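Long-range contacts in protein PES4 (Saccharomyces cerevisiae, PDB 6EXX), which probably binds RNA, including mRNA 3'-untranslated regions and poly(A) or poly(U) tracts, and appears here as its fourth RNA recognition motif alone: residues 4-9 against 46-51; 29-34 against 50-55. One frame throughout, in Å; residues are numbered along the deposited sequence.

Contact 1. Residues 4-9 against 46-51; sequences TLFLEN and SGFIKF
Phe48 and Phe6 lie side by side on one face of an antiparallel strand pair, pointing the same way. The backbones of 4-9 and 46-51 are joined by two hydrogen-bonded pairs, Leu5 with Ile49 and Leu7 with Gly47, each tied by two N-H...O bonds. The bond from Leu5 N to Ile49 O is 2.9 Å long and nearly straight at 169°.

Phe48 can be followed outward. Its CB rests 3.4 Å from Leu5 O and 3.8 Å from Thr4 CG2. The same CB sits over one face of the Phe6 ring, 4.2 Å from its centroid, in a CH-pi contact. With CG between the backbone N and the carbonyl carbon (chi1 62°), the Phe48 ring stands between two neighbours: its CD1 meets Thr4 CG2 at 3.9 Å, and its CD2 meets Phe6 CE2 at 4.2 Å. The Phe6 and Phe48 rings are oblique, with planes 48° apart.

Thr4 turns CG2 to Phe48 and OG1 to Lys50 CG, 3.6 Å away. A glycine at this position takes away CG2 and OG1, and would probably open a gap beside Phe48 CB and CD1 and leave the ring freer to turn.

On the other face, Leu7 CD1 packs on Ile49 CD1 at 4.1 Å. Leu5 CB comes to the edge of the Phe51 ring, near its plane. Helix 54-64 lies on this side, where Phe61 touches Leu5 and Ile60 touches Phe51.

Segment 4-9 holds most of RNP2 and 46-51 the end of RNP1, with Ser46 at a position that is often aromatic. The chemistry divides by face: apolar packing of Leu5, Leu7, Ile49 and Phe51 toward helix 54-64, and partly exposed Phe6 and Phe48 opposite, consistent with the base-stacking positions of this family.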
ATOM      1  N   THR A   4       9.757  -1.027  -4.151  1.00 12.06           N
ATOM      2  CA  THR A   4       8.612  -1.755  -3.631  1.00 10.53           C
ATOM      3  C   THR A   4       8.283  -1.294  -2.231  1.00 10.37           C
ATOM      4  O   THR A   4       9.145  -1.241  -1.362  1.00 11.43           O
ATOM      5  CB  THR A   4       8.871  -3.258  -3.647  1.00 12.54           C
ATOM      6  OG1 THR A   4       9.197  -3.646  -4.978  1.00 15.93           O
ATOM      7  CG2 THR A   4       7.644  -4.025  -3.205  1.00 12.13           C
ATOM      8  N   LEU A   5       7.012  -0.968  -2.036  1.00  8.86           N
ATOM      9  CA  LEU A   5       6.483  -0.558  -0.752  1.00  8.98           C
ATOM     10  C   LEU A   5       5.706  -1.726  -0.182  1.00  8.75           C
ATOM     11  O   LEU A   5       4.676  -2.114  -0.725  1.00  9.58           O
ATOM     12  CB  LEU A   5       5.541   0.620  -0.959  1.00 10.75           C
ATOM     13  CG  LEU A   5       4.843   1.174   0.276  1.00 13.56           C
ATOM     14  CD1 LEU A   5       5.862   1.590   1.313  1.00 15.66           C
ATOM     15  CD2 LEU A   5       3.945   2.338  -0.100  1.00 14.65           C
ATOM     16  N   PHE A   6       6.188  -2.292   0.917  1.00  8.56           N
ATOM     17  CA  PHE A   6       5.474  -3.347   1.620  1.00  8.89           C
ATOM     18  C   PHE A   6       4.508  -2.730   2.618  1.00  8.83           C
ATOM     19  O   PHE A   6       4.806  -1.722   3.267  1.00  9.91           O
ATOM     20  CB  PHE A   6       6.451  -4.311   2.296  1.00  9.66           C
ATOM     21  CG  PHE A   6       7.133  -5.221   1.322  1.00 12.62           C
ATOM     22  CD1 PHE A   6       8.260  -4.808   0.638  1.00 15.78           C
ATOM     23  CD2 PHE A   6       6.622  -6.477   1.059  1.00 14.63           C
ATOM     24  CE1 PHE A   6       8.885  -5.648  -0.272  1.00 17.72           C
ATOM     25  CE2 PHE A   6       7.239  -7.318   0.150  1.00 17.17           C
ATOM     26  CZ  PHE A   6       8.367  -6.894  -0.515  1.00 17.94           C
ATOM     27  N   LEU A   7       3.330  -3.335   2.684  1.00  8.37           N
ATOM     28  CA  LEU A   7       2.210  -2.826   3.450  1.00  7.98           C
ATOM     29  C   LEU A   7       1.674  -3.913   4.363  1.00  8.48           C
ATOM     30  O   LEU A   7       1.567  -5.071   3.958  1.00  9.71           O
ATOM     31  CB  LEU A   7       1.083  -2.401   2.507  1.00  9.41           C
ATOM     32  CG  LEU A   7       1.412  -1.284   1.526  1.00 10.73           C
ATOM     33  CD1 LEU A   7       0.254  -1.052   0.583  1.00 11.56           C
ATOM     34  CD2 LEU A   7       1.790  -0.003   2.254  1.00 12.01           C
ATOM     35  N   GLU A   8       1.304  -3.542   5.584  1.00  8.15           N
ATOM     36  CA  GLU A   8       0.614  -4.456   6.472  1.00  8.67           C
ATOM     37  C   GLU A   8      -0.303  -3.669   7.404  1.00  8.21           C
ATOM     38  O   GLU A   8      -0.354  -2.442   7.369  1.00  8.29           O
ATOM     39  CB  GLU A   8       1.619  -5.313   7.246  1.00 10.67           C
ATOM     40  CG  GLU A   8       2.426  -4.537   8.247  1.00 12.33           C
ATOM     41  CD  GLU A   8       3.353  -5.407   9.061  1.00 15.22           C
ATOM     42  OE1 GLU A   8       3.939  -6.357   8.504  1.00 17.49           O
ATOM     43  OE2 GLU A   8       3.491  -5.137  10.266  1.00 16.78           O
ATOM     44  N   ASN A   9      -1.034  -4.401   8.232  1.00  8.02           N
ATOM     45  CA  ASN A   9      -2.037  -3.798   9.094  1.00  8.17           C
ATOM     46  C   ASN A   9      -3.084  -3.066   8.254  1.00  7.71           C
ATOM     47  O   ASN A   9      -3.603  -2.023   8.669  1.00  8.37           O
ATOM     48  CB  ASN A   9      -1.402  -2.870  10.137  1.00  8.63           C
ATOM     49  CG  ASN A   9      -2.183  -2.835  11.440  1.00  9.63           C
ATOM     50  OD1 ASN A   9      -2.649  -3.876  11.920  1.00 10.75           O
ATOM     51  ND2 ASN A   9      -2.336  -1.653  12.020  1.00  9.97           N
ATOM     52  N   SER A  46      -2.112  -7.767   4.197  1.00  8.74           N
ATOM     53  CA  SER A  46      -0.767  -7.328   3.874  1.00  8.81           C
ATOM     54  C   SER A  46      -0.459  -7.604   2.413  1.00  8.48           C
ATOM     55  O   SER A  46      -1.115  -8.418   1.770  1.00  9.34           O
ATOM     56  CB  SER A  46       0.249  -8.031   4.761  1.00 10.21           C
ATOM     57  OG  SER A  46       0.161  -9.429   4.615  1.00 12.62           O
ATOM     58  N   GLY A  47       0.548  -6.917   1.900  1.00  9.00           N
ATOM     59  CA  GLY A  47       0.961  -7.088   0.530  1.00 10.02           C
ATOM     60  C   GLY A  47       1.982  -6.042   0.169  1.00  9.13           C
ATOM     61  O   GLY A  47       2.772  -5.613   1.020  1.00  9.34           O
ATOM     62  N   PHE A  48       1.966  -5.618  -1.085  1.00  9.46           N
ATOM     63  CA  PHE A  48       2.936  -4.635  -1.530  1.00  8.92           C
ATOM     64  C   PHE A  48       2.458  -3.925  -2.775  1.00  9.27           C
ATOM     65  O   PHE A  48       1.545  -4.385  -3.468  1.00  9.80           O
ATOM     66  CB  PHE A  48       4.296  -5.294  -1.802  1.00  9.94           C
ATOM     67  CG  PHE A  48       4.257  -6.330  -2.889  1.00 11.42           C
ATOM     68  CD1 PHE A  48       4.412  -5.974  -4.224  1.00 13.12           C
ATOM     69  CD2 PHE A  48       4.076  -7.666  -2.582  1.00 13.27           C
ATOM     70  CE1 PHE A  48       4.371  -6.931  -5.221  1.00 14.52           C
ATOM     71  CE2 PHE A  48       4.040  -8.626  -3.574  1.00 15.05           C
ATOM     72  CZ  PHE A  48       4.190  -8.258  -4.892  1.00 15.05           C
ATOM     73  N   ILE A  49       3.088  -2.790  -3.045  1.00  8.85           N
ATOM     74  CA  ILE A  49       2.959  -2.129  -4.327  1.00  8.52           C
ATOM     75  C   ILE A  49       4.363  -1.994  -4.890  1.00  8.88           C
ATOM     76  O   ILE A  49       5.257  -1.440  -4.237  1.00  9.45           O
ATOM     77  CB  ILE A  49       2.299  -0.737  -4.240  1.00  8.88           C
ATOM     78  CG1 ILE A  49       0.951  -0.814  -3.505  1.00  9.94           C
ATOM     79  CG2 ILE A  49       2.148  -0.174  -5.644  1.00  9.70           C
ATOM     80  CD1 ILE A  49       0.363   0.557  -3.192  1.00 11.35           C
ATOM     81  N   LYS A  50       4.553  -2.503  -6.104  1.00  8.64           N
ATOM     82  CA  LYS A  50       5.836  -2.428  -6.786  1.00  9.54           C
ATOM     83  C   LYS A  50       5.756  -1.287  -7.778  1.00  9.42           C
ATOM     84  O   LYS A  50       4.941  -1.324  -8.698  1.00 10.94           O
ATOM     85  CB  LYS A  50       6.157  -3.726  -7.521  1.00 10.73           C
ATOM     86  CG  LYS A  50       7.556  -3.731  -8.128  1.00 12.90           C
ATOM     87  CD  LYS A  50       7.780  -4.832  -9.157  1.00 17.48           C
ATOM     88  CE  LYS A  50       7.511  -6.209  -8.622  1.00 20.47           C
ATOM     89  NZ  LYS A  50       7.785  -7.210  -9.687  1.00 21.02           N
ATOM     90  N   PHE A  51       6.598  -0.281  -7.571  1.00  9.66           N
ATOM     91  CA  PHE A  51       6.628   0.913  -8.406  1.00 10.01           C
ATOM     92  C   PHE A  51       7.795   0.892  -9.387  1.00 10.68           C
ATOM     93  O   PHE A  51       8.806   0.222  -9.170  1.00 11.25           O
ATOM     94  CB  PHE A  51       6.744   2.163  -7.535  1.00  9.54           C
ATOM     95  CG  PHE A  51       5.576   2.376  -6.620  1.00  8.89           C
ATOM     96  CD1 PHE A  51       4.438   3.025  -7.074  1.00  9.93           C
ATOM     97  CD2 PHE A  51       5.617   1.946  -5.306  1.00  8.63           C
ATOM     98  CE1 PHE A  51       3.375   3.243  -6.232  1.00  9.95           C
ATOM     99  CE2 PHE A  51       4.548   2.162  -4.469  1.00  9.23           C
ATOM    100  CZ  PHE A  51       3.429   2.803  -4.934  1.00  9.08           C
TER

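Contact 2. Residues 29-34 against 50-55; sequences RPFKIQ and KFRNFE
Residues 29-34 and 50-55 make a surface contact at one end of the hairpin of strands 32-39 and 44-51, where Phe31 and Lys32 both face Lys50. Lys50 O accepts from two successive backbone nitrogens. The bond from Phe31 N is weak, 2.8 Å long but bent to 128°. Lys32 N reaches the same oxygen at 3.3 Å, in the carbonyl plane and on a lone pair. Lys50 N returns a bond to Lys32 O.

Arg52 carries most of the side-chain contact. Its CG lies over the centre of the Phe31 ring, 3.7 Å from the centroid, as a CH-pi contact. Phe31 CE1 in turn lies over one face of the Arg52 guanidinium, with the ring and guanidinium planes 47° apart. Arg29 covers the opposite face. Arg52 runs extended from CG to NE, which brings NE to Arg29 O at 2.8 Å, close to the guanidinium plane. Water 1 donates to the same Arg29 O and accepts from Arg52 N. This carbonyl is thus gripped by side chain and water.

The guanidinium groups carry like charge, and Arg29 NH1 stands 2.9 Å from Arg52 NH2. The two planes are 34° apart. The like charges are likely to repel; the NE bond to Arg29 O holds Arg52 in place beside them.

On the inner side, Pro30 CB packs on Phe51 CD1 at 4.3 Å, and Cys23 of helix 16-25 also touches Pro30. Asn53 then N-caps helix 54-64. Two residues set against one make this a classic beta bulge, here at the start of an edge strand of the RNA recognition motif sheet.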
ATOM      1  N   ARG A  29       1.503   4.755 -12.401  1.00 13.04           N
ATOM      2  CA  ARG A  29       1.242   3.417 -12.906  1.00 14.12           C
ATOM      3  C   ARG A  29       2.202   2.443 -12.234  1.00 13.31           C
ATOM      4  O   ARG A  29       3.351   2.315 -12.649  1.00 13.72           O
ATOM      5  CB  ARG A  29       1.440   3.380 -14.423  1.00 18.03           C
ATOM      6  CG  ARG A  29       0.530   4.335 -15.179  1.00 22.86           C
ATOM      7  CD  ARG A  29       0.706   4.216 -16.685  1.00 28.31           C
ATOM      8  NE  ARG A  29       2.064   4.543 -17.111  1.00 33.31           N
ATOM      9  CZ  ARG A  29       2.875   3.704 -17.748  1.00 37.09           C
ATOM     10  NH1 ARG A  29       2.467   2.475 -18.041  1.00 38.61           N
ATOM     11  NH2 ARG A  29       4.094   4.093 -18.094  1.00 38.09           N
ATOM     12  N   PRO A  30       1.742   1.766 -11.174  1.00 13.38           N
ATOM     13  CA  PRO A  30       2.606   0.778 -10.532  1.00 12.42           C
ATOM     14  C   PRO A  30       2.793  -0.421 -11.445  1.00 12.12           C
ATOM     15  O   PRO A  30       1.964  -0.672 -12.318  1.00 14.40           O
ATOM     16  CB  PRO A  30       1.819   0.384  -9.283  1.00 13.71           C
ATOM     17  CG  PRO A  30       0.395   0.594  -9.669  1.00 15.34           C
ATOM     18  CD  PRO A  30       0.391   1.779 -10.588  1.00 14.41           C
ATOM     19  N   PHE A  31       3.881  -1.150 -11.250  1.00 11.69           N
ATOM     20  CA  PHE A  31       4.043  -2.434 -11.910  1.00 12.41           C
ATOM     21  C   PHE A  31       3.026  -3.436 -11.364  1.00 12.52           C
ATOM     22  O   PHE A  31       2.490  -4.245 -12.120  1.00 15.18           O
ATOM     23  CB  PHE A  31       5.456  -2.986 -11.710  1.00 13.26           C
ATOM     24  CG  PHE A  31       6.498  -2.400 -12.627  1.00 14.74           C
ATOM     25  CD1 PHE A  31       6.235  -2.171 -13.965  1.00 16.06           C
ATOM     26  CD2 PHE A  31       7.773  -2.130 -12.152  1.00 15.26           C
ATOM     27  CE1 PHE A  31       7.212  -1.659 -14.800  1.00 17.03           C
ATOM     28  CE2 PHE A  31       8.749  -1.621 -12.987  1.00 15.59           C
ATOM     29  CZ  PHE A  31       8.465  -1.381 -14.303  1.00 16.01           C
ATOM     30  N   LYS A  32       2.768  -3.398 -10.056  1.00 11.75           N
ATOM     31  CA  LYS A  32       1.879  -4.379  -9.441  1.00 12.45           C
ATOM     32  C   LYS A  32       1.345  -3.864  -8.114  1.00 11.00           C
ATOM     33  O   LYS A  32       2.101  -3.340  -7.315  1.00 11.46           O
ATOM     34  CB  LYS A  32       2.638  -5.691  -9.196  1.00 15.80           C
ATOM     35  CG  LYS A  32       1.768  -6.841  -8.696  1.00 20.06           C
ATOM     36  CD  LYS A  32       0.988  -7.479  -9.838  1.00 24.54           C
ATOM     37  CE  LYS A  32       0.229  -8.717  -9.384  1.00 27.88           C
ATOM     38  NZ  LYS A  32      -0.957  -8.372  -8.555  1.00 29.81           N
ATOM     39  N   ILE A  33       0.048  -4.048  -7.887  1.00 11.27           N
ATOM     40  CA  ILE A  33      -0.546  -3.910  -6.562  1.00 10.69           C
ATOM     41  C   ILE A  33      -0.976  -5.302  -6.163  1.00 11.25           C
ATOM     42  O   ILE A  33      -1.724  -5.940  -6.894  1.00 12.98           O
ATOM     43  CB  ILE A  33      -1.770  -2.985  -6.560  1.00 12.35           C
ATOM     44  CG1 ILE A  33      -1.351  -1.586  -6.993  1.00 13.38           C
ATOM     45  CG2 ILE A  33      -2.420  -2.962  -5.175  1.00 12.93           C
ATOM     46  CD1 ILE A  33      -2.507  -0.609  -7.161  1.00 14.34           C
ATOM     47  N   GLN A  34      -0.503  -5.791  -5.026  1.00 11.18           N
ATOM     48  CA  GLN A  34      -0.776  -7.161  -4.630  1.00 12.82           C
ATOM     49  C   GLN A  34      -1.051  -7.251  -3.140  1.00 12.08           C
ATOM     50  O   GLN A  34      -0.155  -7.050  -2.332  1.00 13.88           O
ATOM     51  CB  GLN A  34       0.424  -8.036  -4.978  1.00 15.51           C
ATOM     52  CG  GLN A  34       0.274  -9.495  -4.574  1.00 17.89           C
ATOM     53  CD  GLN A  34       1.189 -10.403  -5.361  1.00 20.39           C
ATOM     54  OE1 GLN A  34       1.270 -10.306  -6.583  1.00 22.33           O
ATOM     55  NE2 GLN A  34       1.894 -11.280  -4.665  1.00 20.39           N
ATOM     56  N   LYS A  50       4.553  -2.503  -6.104  1.00  8.64           N
ATOM     57  CA  LYS A  50       5.836  -2.428  -6.786  1.00  9.54           C
ATOM     58  C   LYS A  50       5.756  -1.287  -7.778  1.00  9.42           C
ATOM     59  O   LYS A  50       4.941  -1.324  -8.698  1.00 10.94           O
ATOM     60  CB  LYS A  50       6.157  -3.726  -7.521  1.00 10.73           C
ATOM     61  CG  LYS A  50       7.556  -3.731  -8.128  1.00 12.90           C
ATOM     62  CD  LYS A  50       7.780  -4.832  -9.157  1.00 17.48           C
ATOM     63  CE  LYS A  50       7.511  -6.209  -8.622  1.00 20.47           C
ATOM     64  NZ  LYS A  50       7.785  -7.210  -9.687  1.00 21.02           N
ATOM     65  N   PHE A  51       6.598  -0.281  -7.571  1.00  9.66           N
ATOM     66  CA  PHE A  51       6.628   0.913  -8.406  1.00 10.01           C
ATOM     67  C   PHE A  51       7.795   0.892  -9.387  1.00 10.68           C
ATOM     68  O   PHE A  51       8.806   0.222  -9.170  1.00 11.25           O
ATOM     69  CB  PHE A  51       6.744   2.163  -7.535  1.00  9.54           C
ATOM     70  CG  PHE A  51       5.576   2.376  -6.620  1.00  8.89           C
ATOM     71  CD1 PHE A  51       4.438   3.025  -7.074  1.00  9.93           C
ATOM     72  CD2 PHE A  51       5.617   1.946  -5.306  1.00  8.63           C
ATOM     73  CE1 PHE A  51       3.375   3.243  -6.232  1.00  9.95           C
ATOM     74  CE2 PHE A  51       4.548   2.162  -4.469  1.00  9.23           C
ATOM     75  CZ  PHE A  51       3.429   2.803  -4.934  1.00  9.08           C
ATOM     76  N   ARG A  52       7.648   1.655 -10.464  1.00 11.70           N
ATOM     77  CA  ARG A  52       8.678   1.762 -11.482  1.00 12.41           C
ATOM     78  C   ARG A  52       9.922   2.501 -11.007  1.00 13.43           C
ATOM     79  O   ARG A  52      11.004   2.284 -11.545  1.00 15.03           O
ATOM     80  CB  ARG A  52       8.110   2.469 -12.708  1.00 13.57           C
ATOM     81  CG  ARG A  52       6.944   1.753 -13.331  1.00 16.31           C
ATOM     82  CD  ARG A  52       6.171   2.661 -14.276  1.00 19.10           C
ATOM     83  NE  ARG A  52       5.017   1.974 -14.847  1.00 22.49           N
ATOM     84  CZ  ARG A  52       5.053   1.217 -15.937  1.00 25.77           C
ATOM     85  NH1 ARG A  52       6.189   1.038 -16.598  1.00 26.98           N
ATOM     86  NH2 ARG A  52       3.945   0.637 -16.368  1.00 27.39           N
ATOM     87  N   ASN A  53       9.765   3.379 -10.024  1.00 13.64           N
ATOM     88  CA  ASN A  53      10.878   4.173  -9.537  1.00 14.09           C
ATOM     89  C   ASN A  53      10.559   4.713  -8.151  1.00 13.54           C
ATOM     90  O   ASN A  53       9.426   4.604  -7.663  1.00 12.55           O
ATOM     91  CB  ASN A  53      11.218   5.307 -10.512  1.00 15.32           C
ATOM     92  CG  ASN A  53      10.014   6.135 -10.880  1.00 16.99           C
ATOM     93  OD1 ASN A  53       9.345   6.697 -10.012  1.00 17.33           O
ATOM     94  ND2 ASN A  53       9.723   6.211 -12.175  1.00 20.14           N
ATOM     95  N   PHE A  54      11.564   5.294  -7.515  1.00 13.96           N
ATOM     96  CA  PHE A  54      11.431   5.767  -6.149  1.00 13.59           C
ATOM     97  C   PHE A  54      10.550   7.007  -6.083  1.00 11.70           C
ATOM     98  O   PHE A  54       9.895   7.244  -5.082  1.00 10.91           O
ATOM     99  CB  PHE A  54      12.814   6.055  -5.565  1.00 15.89           C
ATOM    100  CG  PHE A  54      12.804   6.287  -4.086  1.00 16.63           C
ATOM    101  CD1 PHE A  54      12.417   5.279  -3.212  1.00 19.57           C
ATOM    102  CD2 PHE A  54      13.174   7.512  -3.565  1.00 15.27           C
ATOM    103  CE1 PHE A  54      12.407   5.491  -1.847  1.00 20.82           C
ATOM    104  CE2 PHE A  54      13.177   7.730  -2.196  1.00 16.82           C
ATOM    105  CZ  PHE A  54      12.788   6.720  -1.337  1.00 19.45           C
ATOM    106  N   GLU A  55      10.551   7.802  -7.147  1.00 13.32           N
ATOM    107  CA  GLU A  55       9.727   9.001  -7.214  1.00 14.55           C
ATOM    108  C   GLU A  55       8.243   8.656  -7.080  1.00 12.99           C
ATOM    109  O   GLU A  55       7.521   9.268  -6.296  1.00 13.30           O
ATOM    110  CB  GLU A  55       9.987   9.739  -8.529  1.00 18.65           C
ATOM    111  CG  GLU A  55      11.332  10.457  -8.598  1.00 21.94           C
ATOM    112  CD  GLU A  55      12.517   9.542  -8.861  1.00 24.69           C
ATOM    113  OE1 GLU A  55      12.330   8.422  -9.383  1.00 25.70           O
ATOM    114  OE2 GLU A  55      13.659   9.965  -8.565  1.00 27.59           O
TER
HETATM  115  O   HOH W   1       5.244   3.173 -10.676  1.00 13.24           O

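Contacts 1 and 2 lie in one antiparallel sheet, their centres about 10 Å apart. Strand 44-51 serves both: it pairs with 3-10 in contact 1 and with 32-39 in contact 2. Lys50 and Phe51 belong to both contacts. Along the chain the order is 4-9, 29-34, 46-51 and 50-55, the last two overlapping. Ile49 CG2 packs on Pro30 and Ile33, and Phe48 N probably bonds to Gln34 O, joining the two regions directly. Contact 1 thus forms the centre of the sheet and carries the face probably used for RNA. Contact 2 lies at its margin, where edge strand 32-39 begins and 44-51 leads on toward helix 54-64.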